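Long-range contacts in chitinase (Paenibacillus sp. FPU-7, PDB 5GZT), which probably hydrolyses internal N-acetyl-beta-D-glucosaminide (1->4)-beta-linkages of chitin and chitodextrins at random: residues B[496-501]-B[598-603]; B[850-855]-B[889-894]. One frame throughout, in Å; residues are numbered along the deposited sequence.

Contact 1 (496-501 with 598-603) and contact 2 (850-855 with 889-894) belong to two different family 18 glycoside hydrolase domains of one chain. They follow each other in sequence and do not touch: their centres are about 55 Å apart and their nearest atoms about 39 Å. Contact 2 pairs two neighbouring strands of the second barrel and carries part of the family's catalytic signature, so it probably lies at an active site. Contact 1 instead joins, in the first domain, a loop after one barrel strand to the chain leaving a small antiparallel sheet. Both are buried: contact 1 mixes a serine hydroxyl, two histidines, backbone atoms and a water; contact 2 rests mainly on backbone bonds.

Contact 1 (B[496-501]-B[598-603]); sequences HHTAVY and SYEDTA
Where the chain leaves the small antiparallel sheet inserted between the last two barrel strands, as in many family 18 chitinases, S598 meets H496 and H497 of a long loop. S598 OG, anti to the backbone N (chi1 163°), reaches the loop backbone: H497 N donates to S598 OG at 3.0 Å in a nearly straight bond (166°). The same hydroxyl lies 2.6 Å from a bridging water O, which in turn sits 2.8 Å from H496 ND1. Backbone N-H and water thus hold the serine oxygen between them and tie both histidines to it. The H497 ring presents an edge to S598 O, which lies in the ring plane; H497 ND1 donates to S598 O in a weak bond of 3.5 Å. Over one face of this ring sits T498 CG2, so the imidazole is bordered at the edge by that oxygen and covered on that face by a methyl.

Further along, T498 and E600 cross at about a right angle. The glutamate chain bends at chi2 (90°), bringing E600 OE2 to 3.8 Å from T498 CG2. Its carboxylate is held chiefly from outside: S604 OG bonds to E600 OE1, and K608 forms a salt bridge with E600 OE2. K608 also bonds to T498 OG1, which has T483 O as another partner, while H496 NE2 reaches D582. Helix 602-614, with D601 as its N-cap, supplies S604 and K608 and packs against V500; strand 587-591 meets H496 and Y599, and helix 564-570 also covers Y599.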
loop_
_atom_site.group_PDB
_atom_site.type_symbol
_atom_site.label_atom_id
_atom_site.label_comp_id
_atom_site.label_asym_id
_atom_site.label_seq_id
_atom_site.Cartn_x
_atom_site.Cartn_y
_atom_site.Cartn_z
ATOM N N HIS B 496 10.430 5.980 21.407
ATOM C CA HIS B 496 9.560 5.356 20.378
ATOM C C HIS B 496 10.322 5.133 19.142
ATOM O O HIS B 496 11.110 6.015 18.721
ATOM C CB HIS B 496 8.372 6.272 20.031
ATOM C CG HIS B 496 7.566 6.666 21.216
ATOM N ND1 HIS B 496 6.880 5.743 21.987
ATOM C CD2 HIS B 496 7.364 7.866 21.804
ATOM C CE1 HIS B 496 6.327 6.360 23.021
ATOM N NE2 HIS B 496 6.572 7.661 22.914
ATOM N N HIS B 497 10.158 3.970 18.513
ATOM C CA HIS B 497 10.862 3.656 17.256
ATOM C C HIS B 497 10.114 4.018 15.982
ATOM O O HIS B 497 10.754 4.083 14.903
ATOM C CB HIS B 497 11.349 2.177 17.250
ATOM C CG HIS B 497 10.548 1.209 16.450
ATOM N ND1 HIS B 497 9.619 0.341 17.005
ATOM C CD2 HIS B 497 10.658 0.851 15.157
ATOM C CE1 HIS B 497 9.136 -0.445 16.065
ATOM N NE2 HIS B 497 9.781 -0.174 14.939
ATOM N N THR B 498 8.793 4.207 16.072
ATOM C CA THR B 498 8.005 4.389 14.878
ATOM C C THR B 498 6.816 5.336 15.162
ATOM O O THR B 498 5.772 5.245 14.572
ATOM C CB THR B 498 7.629 3.073 14.192
ATOM O OG1 THR B 498 7.096 3.334 12.853
ATOM C CG2 THR B 498 6.605 2.262 15.014
ATOM N N ALA B 499 7.048 6.308 16.035
ATOM C CA ALA B 499 5.948 7.217 16.404
ATOM C C ALA B 499 5.522 8.183 15.325
ATOM O O ALA B 499 6.354 8.589 14.505
ATOM C CB ALA B 499 6.358 7.997 17.617
ATOM N N VAL B 500 4.252 8.565 15.355
ATOM C CA VAL B 500 3.729 9.520 14.413
ATOM C C VAL B 500 4.321 10.941 14.688
ATOM O O VAL B 500 4.674 11.615 13.742
ATOM C CB VAL B 500 2.203 9.652 14.479
ATOM C CG1 VAL B 500 1.712 10.540 13.403
ATOM C CG2 VAL B 500 1.510 8.339 14.298
ATOM N N TYR B 501 4.281 11.414 15.917
ATOM C CA TYR B 501 4.737 12.743 16.295
ATOM C C TYR B 501 5.919 12.711 17.248
ATOM O O TYR B 501 6.061 11.749 18.053
ATOM C CB TYR B 501 3.609 13.626 16.929
ATOM C CG TYR B 501 2.396 13.783 16.044
ATOM C CD1 TYR B 501 2.370 14.695 14.976
ATOM C CD2 TYR B 501 1.298 12.932 16.199
ATOM C CE1 TYR B 501 1.260 14.802 14.137
ATOM C CE2 TYR B 501 0.189 13.004 15.352
ATOM C CZ TYR B 501 0.181 13.897 14.319
ATOM O OH TYR B 501 -0.907 13.889 13.531
ATOM N N SER B 598 8.749 -0.769 22.453
ATOM C CA SER B 598 8.121 0.217 21.654
ATOM C C SER B 598 7.550 -0.462 20.477
ATOM O O SER B 598 8.267 -1.143 19.828
ATOM C CB SER B 598 9.130 1.287 21.162
ATOM O OG SER B 598 8.586 2.012 20.091
ATOM N N TYR B 599 6.316 -0.139 20.096
ATOM C CA TYR B 599 5.654 -0.872 19.044
ATOM C C TYR B 599 4.563 -0.028 18.361
ATOM O O TYR B 599 4.425 1.180 18.640
ATOM C CB TYR B 599 5.130 -2.256 19.588
ATOM C CG TYR B 599 3.878 -2.219 20.468
ATOM C CD1 TYR B 599 3.964 -1.831 21.802
ATOM C CD2 TYR B 599 2.632 -2.682 20.013
ATOM C CE1 TYR B 599 2.881 -1.764 22.631
ATOM C CE2 TYR B 599 1.553 -2.700 20.882
ATOM C CZ TYR B 599 1.702 -2.230 22.186
ATOM O OH TYR B 599 0.658 -2.189 23.041
ATOM N N GLU B 600 3.899 -0.657 17.410
ATOM C CA GLU B 600 2.912 -0.086 16.538
ATOM C C GLU B 600 1.668 -1.015 16.771
ATOM O O GLU B 600 1.798 -2.230 16.748
ATOM C CB GLU B 600 3.336 -0.354 15.136
ATOM C CG GLU B 600 2.452 0.258 14.089
ATOM C CD GLU B 600 2.903 1.696 13.689
ATOM O OE1 GLU B 600 2.556 2.638 14.406
ATOM O OE2 GLU B 600 3.589 1.876 12.655
ATOM N N ASP B 601 0.488 -0.429 16.963
ATOM C CA ASP B 601 -0.750 -1.205 17.250
ATOM C C ASP B 601 -1.883 -0.559 16.458
ATOM O O ASP B 601 -1.640 0.221 15.502
ATOM C CB ASP B 601 -0.985 -1.274 18.770
ATOM C CG ASP B 601 -1.555 0.004 19.385
ATOM O OD1 ASP B 601 -1.589 1.061 18.671
ATOM O OD2 ASP B 601 -1.881 -0.024 20.645
ATOM N N THR B 602 -3.120 -0.886 16.854
ATOM C CA THR B 602 -4.241 -0.496 16.159
ATOM C C THR B 602 -4.410 1.004 16.246
ATOM O O THR B 602 -4.924 1.646 15.275
ATOM C CB THR B 602 -5.472 -1.229 16.672
ATOM O OG1 THR B 602 -5.543 -1.124 18.057
ATOM C CG2 THR B 602 -5.409 -2.690 16.317
ATOM N N ALA B 603 -4.151 1.541 17.411
ATOM C CA ALA B 603 -4.298 2.988 17.605
ATOM C C ALA B 603 -3.235 3.840 16.847
ATOM O O ALA B 603 -3.582 4.846 16.221
ATOM C CB ALA B 603 -4.288 3.331 19.106
HETATM O O HOH W 1 6.376 3.301 20.723
#

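Contact 2 (B[850-855]-B[889-894]); sequences LVSIGG and GIDLDW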
loop_
_atom_site.group_PDB
_atom_site.type_symbol
_atom_site.label_atom_id
_atom_site.label_comp_id
_atom_site.label_asym_id
_atom_site.label_seq_id
_atom_site.Cartn_x
_atom_site.Cartn_y
_atom_site.Cartn_z
ATOM N N LEU B 850 -41.077 -30.274 19.565
ATOM C CA LEU B 850 -41.762 -29.299 18.770
ATOM C C LEU B 850 -42.035 -29.946 17.416
ATOM O O LEU B 850 -41.332 -30.845 16.955
ATOM C CB LEU B 850 -40.912 -28.059 18.544
ATOM C CG LEU B 850 -40.697 -27.099 19.716
ATOM C CD1 LEU B 850 -39.488 -27.564 20.475
ATOM C CD2 LEU B 850 -40.418 -25.716 19.128
ATOM N N VAL B 851 -43.076 -29.476 16.766
ATOM C CA VAL B 851 -43.320 -29.848 15.374
ATOM C C VAL B 851 -42.709 -28.821 14.460
ATOM O O VAL B 851 -42.959 -27.640 14.633
ATOM C CB VAL B 851 -44.847 -30.066 15.099
ATOM C CG1 VAL B 851 -45.730 -28.827 15.403
ATOM C CG2 VAL B 851 -45.066 -30.417 13.658
ATOM N N SER B 852 -41.862 -29.267 13.514
ATOM C CA SER B 852 -41.351 -28.419 12.509
ATOM C C SER B 852 -42.292 -28.490 11.324
ATOM O O SER B 852 -42.434 -29.560 10.710
ATOM C CB SER B 852 -39.954 -28.834 12.055
ATOM O OG SER B 852 -39.053 -28.676 13.134
ATOM N N ILE B 853 -42.800 -27.334 10.938
ATOM C CA ILE B 853 -43.607 -27.176 9.763
ATOM C C ILE B 853 -42.791 -26.594 8.695
ATOM O O ILE B 853 -42.253 -25.494 8.839
ATOM C CB ILE B 853 -44.798 -26.199 10.056
ATOM C CG1 ILE B 853 -45.581 -26.702 11.286
ATOM C CG2 ILE B 853 -45.763 -26.146 8.876
ATOM C CD1 ILE B 853 -46.752 -25.823 11.759
ATOM N N GLY B 854 -42.704 -27.317 7.587
ATOM C CA GLY B 854 -42.038 -26.886 6.388
ATOM C C GLY B 854 -40.914 -27.768 5.989
ATOM O O GLY B 854 -41.066 -29.007 5.942
ATOM N N GLY B 855 -39.748 -27.129 5.788
ATOM C CA GLY B 855 -38.552 -27.822 5.321
ATOM C C GLY B 855 -38.374 -27.614 3.846
ATOM O O GLY B 855 -39.089 -26.807 3.189
ATOM N N GLY B 889 -44.489 -27.126 21.234
ATOM C CA GLY B 889 -44.264 -25.899 20.515
ATOM C C GLY B 889 -44.230 -26.113 19.037
ATOM O O GLY B 889 -44.542 -27.229 18.560
ATOM N N ILE B 890 -44.040 -25.027 18.316
ATOM C CA ILE B 890 -44.010 -25.021 16.865
ATOM C C ILE B 890 -42.681 -24.379 16.360
ATOM O O ILE B 890 -42.256 -23.295 16.793
ATOM C CB ILE B 890 -45.243 -24.233 16.310
ATOM C CG1 ILE B 890 -46.523 -25.008 16.537
ATOM C CG2 ILE B 890 -45.122 -23.992 14.807
ATOM C CD1 ILE B 890 -47.776 -24.141 16.419
ATOM N N ASP B 891 -42.034 -25.051 15.439
ATOM C CA ASP B 891 -40.938 -24.503 14.686
ATOM C C ASP B 891 -41.332 -24.342 13.235
ATOM O O ASP B 891 -41.989 -25.250 12.686
ATOM C CB ASP B 891 -39.779 -25.483 14.766
ATOM C CG ASP B 891 -38.591 -25.050 13.871
ATOM O OD1 ASP B 891 -37.937 -24.009 14.112
ATOM O OD2 ASP B 891 -38.320 -25.848 12.938
ATOM N N LEU B 892 -41.069 -23.192 12.639
ATOM C CA LEU B 892 -41.377 -22.959 11.213
ATOM C C LEU B 892 -40.103 -22.904 10.395
ATOM O O LEU B 892 -39.215 -22.104 10.698
ATOM C CB LEU B 892 -42.121 -21.642 11.030
ATOM C CG LEU B 892 -43.440 -21.440 11.732
ATOM C CD1 LEU B 892 -44.095 -20.124 11.329
ATOM C CD2 LEU B 892 -44.371 -22.601 11.476
ATOM N N ASP B 893 -40.041 -23.692 9.342
ATOM C CA ASP B 893 -38.874 -23.860 8.499
ATOM C C ASP B 893 -39.288 -23.515 7.086
ATOM O O ASP B 893 -39.592 -24.397 6.322
ATOM C CB ASP B 893 -38.229 -25.317 8.520
ATOM C CG ASP B 893 -37.710 -25.745 9.924
ATOM O OD1 ASP B 893 -37.759 -24.875 10.805
ATOM O OD2 ASP B 893 -37.215 -26.911 10.199
ATOM N N TRP B 894 -39.276 -22.220 6.765
ATOM C CA TRP B 894 -39.709 -21.692 5.514
ATOM C C TRP B 894 -38.438 -21.509 4.705
ATOM O O TRP B 894 -37.533 -20.747 5.119
ATOM C CB TRP B 894 -40.393 -20.403 5.772
ATOM C CG TRP B 894 -40.932 -19.686 4.536
ATOM C CD1 TRP B 894 -40.624 -19.915 3.169
ATOM C CD2 TRP B 894 -41.742 -18.501 4.548
ATOM N NE1 TRP B 894 -41.278 -18.974 2.397
ATOM C CE2 TRP B 894 -41.956 -18.115 3.209
ATOM C CE3 TRP B 894 -42.362 -17.783 5.563
ATOM C CZ2 TRP B 894 -42.782 -17.054 2.865
ATOM C CZ3 TRP B 894 -43.164 -16.679 5.227
ATOM C CH2 TRP B 894 -43.370 -16.347 3.874
#
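D891 O receives I853 N at 2.8 Å, nearly along the C=O axis, and S852 CA approaches the same oxygen at 3.2 Å in a CA-H...O contact. The bond belongs to a parallel strand pair, 850-854 beside 889-893, neighbours in the TIM barrel of the second family 18 domain. The sequences fit two family signatures, SxGG along 852-855 and DxxDxDxE running through the second strand, where D891 and D893 are its second and third aspartates; the signature's glutamate is the usual acid catalyst.

Backbone bonds run back and forth between the strands, D891 N to V851 O and D893 N to I853 O among them. G855 N closes the pairing on D893 O at 2.8 Å, almost straight (178°) and in the carbonyl plane. G854 and G855 have backbone angles that call for glycine.

One face of the sheet carries apolar groups beneath helices 868-884 and 911-933. V851 and I890 lie side by side, with V851 CG1 4.1 Å from I890 CG1. I853 CB packs on L892 CD2 and I853 CD1 on I890 CG2, both at 3.9 Å. Helix 868-884, linking the strands in a beta-alpha-beta crossover, touches V851, I853 and I890 through F881, A878 and M882, while L892 meets L918 and L919 of helix 911-933.

The face of S852 and D891 also holds L850; beyond it, D893 OD2 is hydrogen-bonded to Y769 OH. With D891 CG anti to the backbone N (chi1 174°), S852 OG donates to D891 OD2 at 2.9 Å, meeting that oxygen on its anti side and 23° out of the carboxylate plane.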